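Local structure of type IV secretion system protein DotB (Yersinia pseudotuberculosis IP 31758, 6GEF) at residues I57-V62 / S136-Q141; T118-G123 / Q127-R132; Q172-N177 / S195-Y200; A295-L300 / Y314-T319. The protein probably hydrolyses ATP as a six-subunit motor of the GspE family that serves a type IVb secretion system. All blocks are in the same frame, centred on the assembly; numbering follows the deposited sequence.

Contact 1: I57-V62 / S136-Q141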
# COMPACT_ATOMS: atom_id res chain seq x y z
N ILE A 57 -19.41 -2.36 -39.54
CA ILE A 57 -20.08 -1.90 -38.34
C ILE A 57 -21.54 -2.24 -38.45
O ILE A 57 -22.21 -1.81 -39.39
CB ILE A 57 -19.88 -0.36 -38.13
CG1 ILE A 57 -18.41 0.00 -38.29
CG2 ILE A 57 -20.38 0.04 -36.76
CD1 ILE A 57 -18.13 1.45 -38.00
N ILE A 58 -22.04 -2.98 -37.47
CA ILE A 58 -23.47 -3.26 -37.33
C ILE A 58 -23.95 -2.56 -36.07
O ILE A 58 -23.54 -2.91 -34.97
CB ILE A 58 -23.75 -4.77 -37.27
CG1 ILE A 58 -23.06 -5.51 -38.42
CG2 ILE A 58 -25.23 -5.04 -37.26
CD1 ILE A 58 -21.58 -5.70 -38.27
N LYS A 59 -24.82 -1.57 -36.25
CA LYS A 59 -25.47 -0.90 -35.13
C LYS A 59 -26.93 -0.69 -35.46
O LYS A 59 -27.29 -0.46 -36.62
CB LYS A 59 -24.81 0.45 -34.82
CG LYS A 59 -25.22 1.03 -33.50
CD LYS A 59 -24.66 2.46 -33.35
CE LYS A 59 -25.56 3.49 -34.00
NZ LYS A 59 -25.65 4.72 -33.12
N GLN A 60 -27.77 -0.75 -34.43
CA GLN A 60 -29.18 -0.39 -34.56
C GLN A 60 -29.34 1.04 -35.15
O GLN A 60 -28.45 1.88 -34.96
CB GLN A 60 -29.87 -0.46 -33.22
CG GLN A 60 -31.38 -0.58 -33.30
CD GLN A 60 -32.09 0.76 -33.62
OE1 GLN A 60 -31.50 1.84 -33.59
NE2 GLN A 60 -33.35 0.66 -33.94
N GLY A 61 -30.38 1.23 -35.91
CA GLY A 61 -30.71 2.54 -36.41
C GLY A 61 -29.92 3.00 -37.61
O GLY A 61 -30.27 4.04 -38.19
N VAL A 62 -28.89 2.27 -38.01
CA VAL A 62 -28.24 2.48 -39.30
C VAL A 62 -28.11 1.13 -40.01
O VAL A 62 -28.07 0.07 -39.37
CB VAL A 62 -26.85 3.15 -39.15
CG1 VAL A 62 -25.83 2.15 -38.65
CG2 VAL A 62 -26.40 3.74 -40.46
N SER A 136 -19.92 -4.34 -28.21
CA SER A 136 -19.78 -3.34 -27.16
C SER A 136 -21.12 -2.72 -26.85
O SER A 136 -21.89 -2.41 -27.77
CB SER A 136 -18.79 -2.22 -27.55
OG SER A 136 -17.45 -2.66 -27.47
N PRO A 137 -21.46 -2.54 -25.56
CA PRO A 137 -22.70 -1.86 -25.22
C PRO A 137 -22.77 -0.47 -25.87
O PRO A 137 -21.79 0.26 -25.89
CB PRO A 137 -22.63 -1.74 -23.71
CG PRO A 137 -21.77 -2.85 -23.26
CD PRO A 137 -20.77 -3.06 -24.38
N VAL A 138 -23.90 -0.16 -26.48
CA VAL A 138 -24.26 1.21 -26.83
C VAL A 138 -25.67 1.49 -26.31
O VAL A 138 -26.39 0.59 -25.83
CB VAL A 138 -24.22 1.44 -28.35
CG1 VAL A 138 -22.80 1.26 -28.86
CG2 VAL A 138 -25.14 0.50 -29.09
N TYR A 139 -26.07 2.75 -26.37
CA TYR A 139 -27.37 3.20 -25.89
C TYR A 139 -28.04 3.97 -27.00
O TYR A 139 -27.52 5.00 -27.46
CB TYR A 139 -27.23 4.12 -24.66
CG TYR A 139 -28.47 4.21 -23.83
CD1 TYR A 139 -28.76 3.22 -22.87
CD2 TYR A 139 -29.36 5.27 -23.98
CE1 TYR A 139 -29.92 3.30 -22.10
CE2 TYR A 139 -30.53 5.34 -23.20
CZ TYR A 139 -30.78 4.35 -22.27
OH TYR A 139 -31.92 4.44 -21.51
N ILE A 140 -29.18 3.46 -27.48
CA ILE A 140 -29.89 4.05 -28.61
C ILE A 140 -31.38 4.09 -28.28
O ILE A 140 -31.91 3.15 -27.67
CB ILE A 140 -29.65 3.21 -29.89
CG1 ILE A 140 -28.17 2.98 -30.13
CG2 ILE A 140 -30.32 3.90 -31.10
CD1 ILE A 140 -27.82 2.48 -31.50
N GLN A 141 -32.03 5.18 -28.66
CA GLN A 141 -33.49 5.31 -28.51
C GLN A 141 -33.94 4.86 -27.12
O GLN A 141 -34.96 4.19 -26.96
CB GLN A 141 -34.26 4.49 -29.59
CG GLN A 141 -33.81 4.73 -31.01
CD GLN A 141 -34.21 6.06 -31.59
OE1 GLN A 141 -34.72 6.97 -30.90
NE2 GLN A 141 -33.97 6.20 -32.88
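K59, Q60 and I140 join two strand ends of the antiparallel sheet, 53-59 and 128-140, which are not direct neighbours because strand 143-153 runs between them. No hydrogen bond joins the two segments; side chains do the joining. K59 swings CG away from its backbone N (chi1 -167°), then bends at chi3 and chi4, so that its methylene chain passes slantwise over the CD1 end of I140. I140 CD1 is 3.6 Å from K59 CG and 3.5 Å from K59 CE. Lysine suits this place because its long apolar stem covers an isoleucine while its amino end travels on: NZ is hydrogen-bonded to I233 O of the second subunit. The other branch of I140 serves Q60, with I140 CG2 lying 3.4 Å from Q60 OE1, and a bend at chi2 (-78°) brings that amide across. Beyond Q60 the chain reverses in a type II turn from K59 to V62. G61 takes its third position with phi 80°, the left-handed setting that glycine adopts easily. V138 adds a looser touch, V138 CG2 standing 4.4 Å from K59 CG. Around these residues, E147 of strand 143-153 packs against K59 and V138, and F82 and I85 of helix 82-93 cover Q60.

Contact 2: T118-G123 / Q127-R132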
# COMPACT_ATOMS: atom_id res chain seq x y z
N THR A 118 -17.17 -19.13 -54.28
CA THR A 118 -16.51 -19.59 -55.49
C THR A 118 -15.25 -18.77 -55.71
O THR A 118 -15.05 -17.70 -55.09
CB THR A 118 -17.43 -19.43 -56.72
OG1 THR A 118 -17.59 -18.05 -57.05
CG2 THR A 118 -18.81 -20.04 -56.43
N LYS A 119 -14.40 -19.26 -56.62
CA LYS A 119 -13.33 -18.47 -57.20
C LYS A 119 -12.33 -17.92 -56.18
O LYS A 119 -11.58 -16.99 -56.46
CB LYS A 119 -13.90 -17.35 -58.12
CG LYS A 119 -13.98 -15.99 -57.46
CD LYS A 119 -13.70 -14.86 -58.43
CE LYS A 119 -13.27 -13.59 -57.69
NZ LYS A 119 -13.75 -13.36 -56.28
N LEU A 120 -12.33 -18.49 -54.98
CA LEU A 120 -11.25 -18.31 -54.03
C LEU A 120 -10.88 -19.66 -53.44
O LEU A 120 -11.63 -20.22 -52.65
CB LEU A 120 -11.64 -17.32 -52.91
CG LEU A 120 -10.72 -16.13 -52.68
CD1 LEU A 120 -9.26 -16.59 -52.51
CD2 LEU A 120 -10.84 -15.13 -53.84
N THR A 121 -9.73 -20.19 -53.84
CA THR A 121 -9.16 -21.36 -53.20
C THR A 121 -7.67 -21.17 -53.00
O THR A 121 -7.01 -20.43 -53.74
CB THR A 121 -9.38 -22.63 -54.09
OG1 THR A 121 -10.71 -22.59 -54.65
CG2 THR A 121 -9.20 -23.91 -53.29
N THR A 122 -7.12 -21.84 -51.99
CA THR A 122 -5.67 -21.96 -51.84
C THR A 122 -5.12 -23.27 -52.37
O THR A 122 -3.92 -23.40 -52.60
CB THR A 122 -5.26 -21.83 -50.34
OG1 THR A 122 -5.85 -22.90 -49.60
CG2 THR A 122 -5.75 -20.45 -49.80
N GLY A 123 -5.97 -24.26 -52.63
CA GLY A 123 -5.57 -25.64 -52.72
C GLY A 123 -5.90 -26.45 -51.47
O GLY A 123 -6.16 -27.65 -51.56
N GLN A 127 -11.24 -20.89 -49.57
CA GLN A 127 -10.53 -19.79 -49.00
C GLN A 127 -11.34 -19.14 -47.88
O GLN A 127 -12.56 -18.97 -48.01
CB GLN A 127 -10.18 -18.77 -50.07
CG GLN A 127 -9.35 -17.57 -49.55
CD GLN A 127 -8.05 -18.00 -48.88
OE1 GLN A 127 -8.06 -18.85 -48.00
NE2 GLN A 127 -6.92 -17.42 -49.32
N ARG A 128 -10.66 -18.75 -46.81
CA ARG A 128 -11.31 -18.36 -45.57
C ARG A 128 -10.90 -16.96 -45.16
O ARG A 128 -9.73 -16.59 -45.30
CB ARG A 128 -10.96 -19.34 -44.45
CG ARG A 128 -11.56 -19.01 -43.10
CD ARG A 128 -10.78 -19.66 -41.97
NE ARG A 128 -9.41 -19.98 -42.34
CZ ARG A 128 -8.82 -21.17 -42.12
NH1 ARG A 128 -9.50 -22.16 -41.54
NH2 ARG A 128 -7.56 -21.35 -42.51
N PHE A 129 -11.86 -16.17 -44.70
CA PHE A 129 -11.63 -14.78 -44.30
C PHE A 129 -12.01 -14.62 -42.83
O PHE A 129 -13.15 -14.91 -42.46
CB PHE A 129 -12.47 -13.85 -45.18
CG PHE A 129 -11.88 -13.65 -46.54
CD1 PHE A 129 -11.97 -14.67 -47.52
CD2 PHE A 129 -11.27 -12.42 -46.86
CE1 PHE A 129 -11.42 -14.48 -48.76
CE2 PHE A 129 -10.75 -12.21 -48.12
CZ PHE A 129 -10.83 -13.25 -49.07
N GLY A 130 -11.06 -14.15 -42.04
CA GLY A 130 -11.29 -13.90 -40.62
C GLY A 130 -11.67 -12.47 -40.36
O GLY A 130 -11.29 -11.55 -41.07
N TYR A 131 -12.42 -12.29 -39.28
CA TYR A 131 -12.76 -10.97 -38.74
C TYR A 131 -12.59 -10.99 -37.24
O TYR A 131 -12.91 -11.97 -36.59
CB TYR A 131 -14.19 -10.57 -39.11
CG TYR A 131 -14.38 -10.25 -40.58
CD1 TYR A 131 -14.53 -11.28 -41.52
CD2 TYR A 131 -14.37 -8.93 -41.03
CE1 TYR A 131 -14.70 -10.98 -42.85
CE2 TYR A 131 -14.55 -8.66 -42.37
CZ TYR A 131 -14.70 -9.71 -43.28
OH TYR A 131 -14.89 -9.39 -44.62
N ARG A 132 -12.09 -9.89 -36.69
CA ARG A 132 -12.09 -9.65 -35.25
C ARG A 132 -13.39 -8.96 -34.87
O ARG A 132 -13.67 -7.85 -35.34
CB ARG A 132 -10.90 -8.78 -34.86
CG ARG A 132 -9.57 -9.24 -35.48
CD ARG A 132 -8.45 -8.32 -35.07
NE ARG A 132 -7.17 -8.77 -35.62
CZ ARG A 132 -6.36 -9.65 -35.05
NH1 ARG A 132 -5.20 -9.95 -35.60
NH2 ARG A 132 -6.70 -10.20 -33.89
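L120 and Q127 meet in the connection of a beta hairpin, where the long loop after strand 108-115 returns into strand 128-140. One backbone bond links the segments: Q127 N donates to L120 O over 3.2 Å. It is nearly straight at the hydrogen (162°), but the donor stands well above the carbonyl plane, 44° out of it, and so off the lone pairs. The two side chains then slant across each other, L120 CB lying 3.5 Å from Q127 CB. L120 CG also reaches the rim of the F129 ring, 4.3 Å from F129 CE1 and close to the ring plane. Q127 bends at chi2 (57°), which folds its amide back over its own backbone, and Q127 OE1 there accepts R128 N at 2.9 Å. The T122 and Q127 side chains cross at about a right angle. T122 CG2 sits above the Q127 amide plane, displaced from CD, at 3.3 Å from both Q127 OE1 and Q127 NE2, while the T122 hydroxyl is bonded to G124 N. Glutamine suits the spot by supplying an apolar stem for L120 and an acceptor for the strand's first N-H. With one backbone bond off the lone pairs and a thin apolar patch at the surface, the chemistry suggests only a modest hold between these two segments.

Contact 3: Q172-N177 / S195-Y200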
# COMPACT_ATOMS: atom_id res chain seq x y z
N GLN A 172 18.00 -2.05 -47.55
CA GLN A 172 18.43 -1.07 -46.56
C GLN A 172 17.81 -1.35 -45.19
O GLN A 172 18.43 -1.15 -44.14
CB GLN A 172 18.11 0.35 -46.99
CG GLN A 172 18.77 0.77 -48.30
CD GLN A 172 18.49 2.23 -48.64
OE1 GLN A 172 18.35 3.08 -47.77
NE2 GLN A 172 18.41 2.52 -49.92
N MET A 173 16.57 -1.85 -45.19
CA MET A 173 15.83 -2.07 -43.95
C MET A 173 16.10 -3.45 -43.31
O MET A 173 15.48 -3.79 -42.34
CB MET A 173 14.33 -1.91 -44.22
CG MET A 173 13.93 -0.50 -44.58
SD MET A 173 12.15 -0.29 -44.78
CE MET A 173 11.62 -0.43 -43.06
N CYS A 174 17.06 -4.20 -43.87
CA CYS A 174 17.45 -5.48 -43.33
C CYS A 174 18.92 -5.49 -42.93
O CYS A 174 19.72 -6.24 -43.50
CB CYS A 174 17.18 -6.60 -44.36
SG CYS A 174 15.45 -6.76 -44.82
N PRO A 175 19.29 -4.67 -41.95
CA PRO A 175 20.61 -4.84 -41.33
C PRO A 175 20.63 -6.10 -40.48
O PRO A 175 19.64 -6.48 -39.86
CB PRO A 175 20.76 -3.58 -40.46
CG PRO A 175 19.34 -3.15 -40.19
CD PRO A 175 18.56 -3.51 -41.41
N ASP A 176 21.78 -6.75 -40.41
CA ASP A 176 22.02 -7.81 -39.44
C ASP A 176 22.21 -7.27 -38.04
O ASP A 176 22.57 -8.06 -37.14
CB ASP A 176 23.23 -8.65 -39.88
CG ASP A 176 24.51 -7.85 -39.88
OD1 ASP A 176 24.50 -6.64 -39.48
OD2 ASP A 176 25.56 -8.46 -40.23
N ASN A 177 22.01 -6.00 -37.78
CA ASN A 177 22.29 -5.40 -36.48
C ASN A 177 21.45 -4.15 -36.32
O ASN A 177 21.00 -3.54 -37.30
CB ASN A 177 23.78 -5.06 -36.30
CG ASN A 177 24.28 -4.09 -37.36
OD1 ASN A 177 23.85 -2.94 -37.43
ND2 ASN A 177 25.17 -4.58 -38.26
N SER A 195 5.49 -6.94 -41.92
CA SER A 195 5.17 -8.30 -42.37
C SER A 195 5.71 -8.53 -43.76
O SER A 195 6.35 -9.56 -44.02
CB SER A 195 3.65 -8.52 -42.31
OG SER A 195 2.96 -7.54 -43.06
N SER A 196 5.46 -7.62 -44.68
CA SER A 196 6.05 -7.74 -46.03
C SER A 196 7.56 -7.86 -45.95
O SER A 196 8.15 -8.73 -46.58
CB SER A 196 5.63 -6.54 -46.88
OG SER A 196 4.27 -6.63 -47.25
N ILE A 197 8.19 -6.99 -45.17
CA ILE A 197 9.65 -7.03 -45.05
C ILE A 197 10.12 -8.40 -44.51
O ILE A 197 11.15 -8.92 -44.91
CB ILE A 197 10.17 -5.88 -44.17
CG1 ILE A 197 9.94 -4.54 -44.85
CG2 ILE A 197 11.64 -6.08 -43.86
CD1 ILE A 197 10.60 -3.35 -44.17
N ILE A 198 9.34 -8.99 -43.62
CA ILE A 198 9.71 -10.26 -43.02
C ILE A 198 9.53 -11.42 -44.03
O ILE A 198 10.35 -12.34 -44.06
CB ILE A 198 8.93 -10.50 -41.72
CG1 ILE A 198 9.41 -9.55 -40.64
CG2 ILE A 198 9.08 -11.94 -41.25
CD1 ILE A 198 8.67 -9.61 -39.32
N ARG A 199 8.46 -11.39 -44.82
CA ARG A 199 8.27 -12.37 -45.85
C ARG A 199 9.39 -12.28 -46.88
O ARG A 199 9.93 -13.30 -47.36
CB ARG A 199 6.90 -12.24 -46.49
CG ARG A 199 6.85 -11.39 -47.74
CD ARG A 199 5.66 -11.72 -48.59
NE ARG A 199 5.82 -12.97 -49.34
CZ ARG A 199 5.03 -13.34 -50.34
NH1 ARG A 199 4.00 -12.58 -50.72
NH2 ARG A 199 5.27 -14.46 -51.00
N TYR A 200 9.72 -11.06 -47.33
CA TYR A 200 10.90 -10.85 -48.15
C TYR A 200 12.14 -11.47 -47.52
O TYR A 200 12.89 -12.20 -48.18
CB TYR A 200 11.11 -9.36 -48.40
CG TYR A 200 12.37 -9.04 -49.18
CD1 TYR A 200 12.46 -9.32 -50.56
CD2 TYR A 200 13.45 -8.43 -48.56
CE1 TYR A 200 13.60 -9.04 -51.26
CE2 TYR A 200 14.61 -8.16 -49.25
CZ TYR A 200 14.68 -8.45 -50.61
OH TYR A 200 15.81 -8.12 -51.33
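M173 approaches I197 with nearly its whole length. M173 CB lies 4.0 Å from I197 CD1, and M173 CG stays a little farther off, at 4.4 Å from I197 CD1. The chain runs out extended through chi2, placing M173 SD 3.5 Å from I197 CD1; a turn at chi3 (71°) then puts CE beside that methyl as well. The isoleucine tip thus rests against the bend of the thioether, the two side chains crossing at about a right angle. Methionine suits this position, since a flexible, polarisable chain can fit between a helix and a sheet: it also packs on V180 and V182 of strand 179-183 and on F322 and M324 of strand 320-330. I197 uses both of its branches. CG1 lies beside the backbone N (chi1 -67°) and carries CD1 to the methionine, whereas I197 CG2 meets C174 SG at 4.0 Å. The small thiol of C174 sits between loop and helix as an apolar contact, with no hydrogen bond across these segments, and T206 packs on it too. The loop leads from helix 167-172 into strand 179-183, and helix 187-203 follows that strand. This strand-loop-helix unit is consistent with the P-loop of an NTPase, in which the helix after the Walker A loop packs on the central sheet.

Contact 4: A295-L300 / Y314-T319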
# COMPACT_ATOMS: atom_id res chain seq x y z
N ALA A 295 10.36 13.47 -35.62
CA ALA A 295 9.41 13.33 -34.51
C ALA A 295 9.66 12.05 -33.74
O ALA A 295 9.42 12.01 -32.52
CB ALA A 295 7.97 13.38 -35.04
N VAL A 296 10.12 10.99 -34.41
CA VAL A 296 10.41 9.74 -33.73
C VAL A 296 11.60 9.91 -32.83
O VAL A 296 11.64 9.43 -31.67
CB VAL A 296 10.50 8.57 -34.71
CG1 VAL A 296 10.26 9.06 -36.11
CG2 VAL A 296 11.82 7.87 -34.56
N MET A 297 12.68 10.48 -33.34
CA MET A 297 13.83 10.82 -32.51
C MET A 297 13.40 11.62 -31.29
O MET A 297 13.63 11.22 -30.14
CB MET A 297 14.86 11.59 -33.33
CG MET A 297 16.25 10.97 -33.31
SD MET A 297 16.29 9.35 -34.03
CE MET A 297 18.11 9.11 -34.00
N ARG A 298 12.76 12.77 -31.50
CA ARG A 298 12.22 13.55 -30.40
C ARG A 298 11.45 12.66 -29.37
O ARG A 298 11.70 12.74 -28.18
CB ARG A 298 11.25 14.61 -30.94
CG ARG A 298 11.88 15.84 -31.47
CD ARG A 298 12.64 16.56 -30.36
NE ARG A 298 12.12 17.86 -30.01
CZ ARG A 298 11.96 18.87 -30.85
NH1 ARG A 298 12.17 18.70 -32.17
NH2 ARG A 298 11.56 20.07 -30.37
N ARG A 299 10.58 11.79 -29.88
CA ARG A 299 9.69 11.09 -29.01
C ARG A 299 10.45 10.08 -28.16
O ARG A 299 10.23 9.95 -26.95
CB ARG A 299 8.58 10.39 -29.84
CG ARG A 299 7.75 9.37 -29.05
CD ARG A 299 6.27 9.68 -29.15
NE ARG A 299 5.50 9.05 -28.11
CZ ARG A 299 5.06 7.80 -28.12
NH1 ARG A 299 5.35 6.99 -29.15
NH2 ARG A 299 4.35 7.34 -27.08
N LEU A 300 11.31 9.29 -28.79
CA LEU A 300 12.12 8.33 -28.04
C LEU A 300 13.00 9.05 -27.05
O LEU A 300 13.16 8.58 -25.90
CB LEU A 300 12.94 7.47 -29.00
CG LEU A 300 12.18 6.60 -29.99
CD1 LEU A 300 13.18 5.82 -30.82
CD2 LEU A 300 11.16 5.75 -29.25
N TYR A 314 23.15 8.69 -27.19
CA TYR A 314 24.26 7.95 -27.79
C TYR A 314 23.82 6.53 -28.19
O TYR A 314 23.96 6.13 -29.34
CB TYR A 314 25.44 7.90 -26.84
CG TYR A 314 26.63 7.15 -27.41
CD1 TYR A 314 26.67 5.76 -27.42
CD2 TYR A 314 27.74 7.84 -27.89
CE1 TYR A 314 27.76 5.09 -27.92
CE2 TYR A 314 28.83 7.18 -28.40
CZ TYR A 314 28.83 5.79 -28.42
OH TYR A 314 29.92 5.09 -28.91
N ASP A 315 23.26 5.79 -27.24
CA ASP A 315 22.73 4.48 -27.56
C ASP A 315 21.73 4.53 -28.72
O ASP A 315 21.77 3.70 -29.62
CB ASP A 315 22.07 3.85 -26.31
CG ASP A 315 23.05 3.04 -25.48
OD1 ASP A 315 24.01 2.52 -26.05
OD2 ASP A 315 22.86 2.90 -24.28
N LEU A 316 20.84 5.51 -28.69
CA LEU A 316 19.79 5.58 -29.72
C LEU A 316 20.37 5.83 -31.09
O LEU A 316 19.91 5.24 -32.07
CB LEU A 316 18.77 6.65 -29.33
CG LEU A 316 17.60 6.83 -30.26
CD1 LEU A 316 18.08 7.36 -31.57
CD2 LEU A 316 16.86 5.53 -30.44
N VAL A 317 21.36 6.70 -31.20
CA VAL A 317 21.99 6.97 -32.49
C VAL A 317 22.79 5.75 -32.95
O VAL A 317 22.76 5.39 -34.13
CB VAL A 317 22.85 8.24 -32.43
CG1 VAL A 317 23.61 8.43 -33.71
CG2 VAL A 317 21.97 9.45 -32.16
N GLU A 318 23.55 5.12 -32.03
CA GLU A 318 24.41 4.03 -32.41
C GLU A 318 23.65 2.74 -32.75
O GLU A 318 24.16 1.91 -33.48
CB GLU A 318 25.44 3.75 -31.31
CG GLU A 318 26.57 4.76 -31.26
CD GLU A 318 27.80 4.31 -32.01
OE1 GLU A 318 28.01 4.83 -33.15
OE2 GLU A 318 28.55 3.48 -31.45
N THR A 319 22.45 2.59 -32.22
CA THR A 319 21.67 1.37 -32.41
C THR A 319 20.64 1.49 -33.52
O THR A 319 20.27 0.48 -34.13
CB THR A 319 20.93 0.98 -31.11
OG1 THR A 319 21.83 1.13 -30.01
CG2 THR A 319 20.47 -0.43 -31.17
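L316 is the central residue where helices 293-302 and 306-319 face each other, taking M297 against one of its methyls and L300 against the other. Its CG is turned away from the backbone N (chi1 -178°), which sends the fork out toward the opposite helix. On one prong, L316 CD2 lies 3.7 Å from L300 CD1, the two leucines crossing at about a right angle. On the other, L316 CD1 is 3.6 Å from M297 SD; the methionine methyl is modelled too near to be relied on. M297 does not start out aimed at its partner, but a bend at chi2 (62°) brings its end across; its modelled end also lies near V317, though that methyl position is doubtful. Such branched and flexible apolar residues suit a buried surface between helices: the axes of segments 295-300 and 314-319 approach to 11.5 Å, with 141° between their directions. Away from this interface, T319 OG1 donates to D315 O at 2.6 Å, sharing that carbonyl with T319 N from the opposite face. Two salt bridges reach other subunits: R299 with D315 of the second subunit, and D315 with R397 of the third. Within the chain, M181 of strand 179-183 and I271 of helix 268-280 pack on L300, F275 of helix 268-280 meets L316, and L353 and L354 of helix 347-355 lie against V317.

The four contacts follow the chain in two groups. Contacts 1 and 2 belong to the antiparallel sheet and share strand 128-140, at whose two ends they lie, with centres about 29 Å apart; contact 2 falls within the span of chain that contact 1 brings together. Contacts 3 and 4 come later, around the mixed sheet, and their centres are about 20 Å apart; both pack on strand 179-183, contact 3 through the loop before it and contact 4 through helices 293-302 and 306-319. Contacts 1 and 4, about 44 Å apart between centres and on opposite sides of the chain's centre, both touch the second subunit, so both sheet regions take part in the assembly.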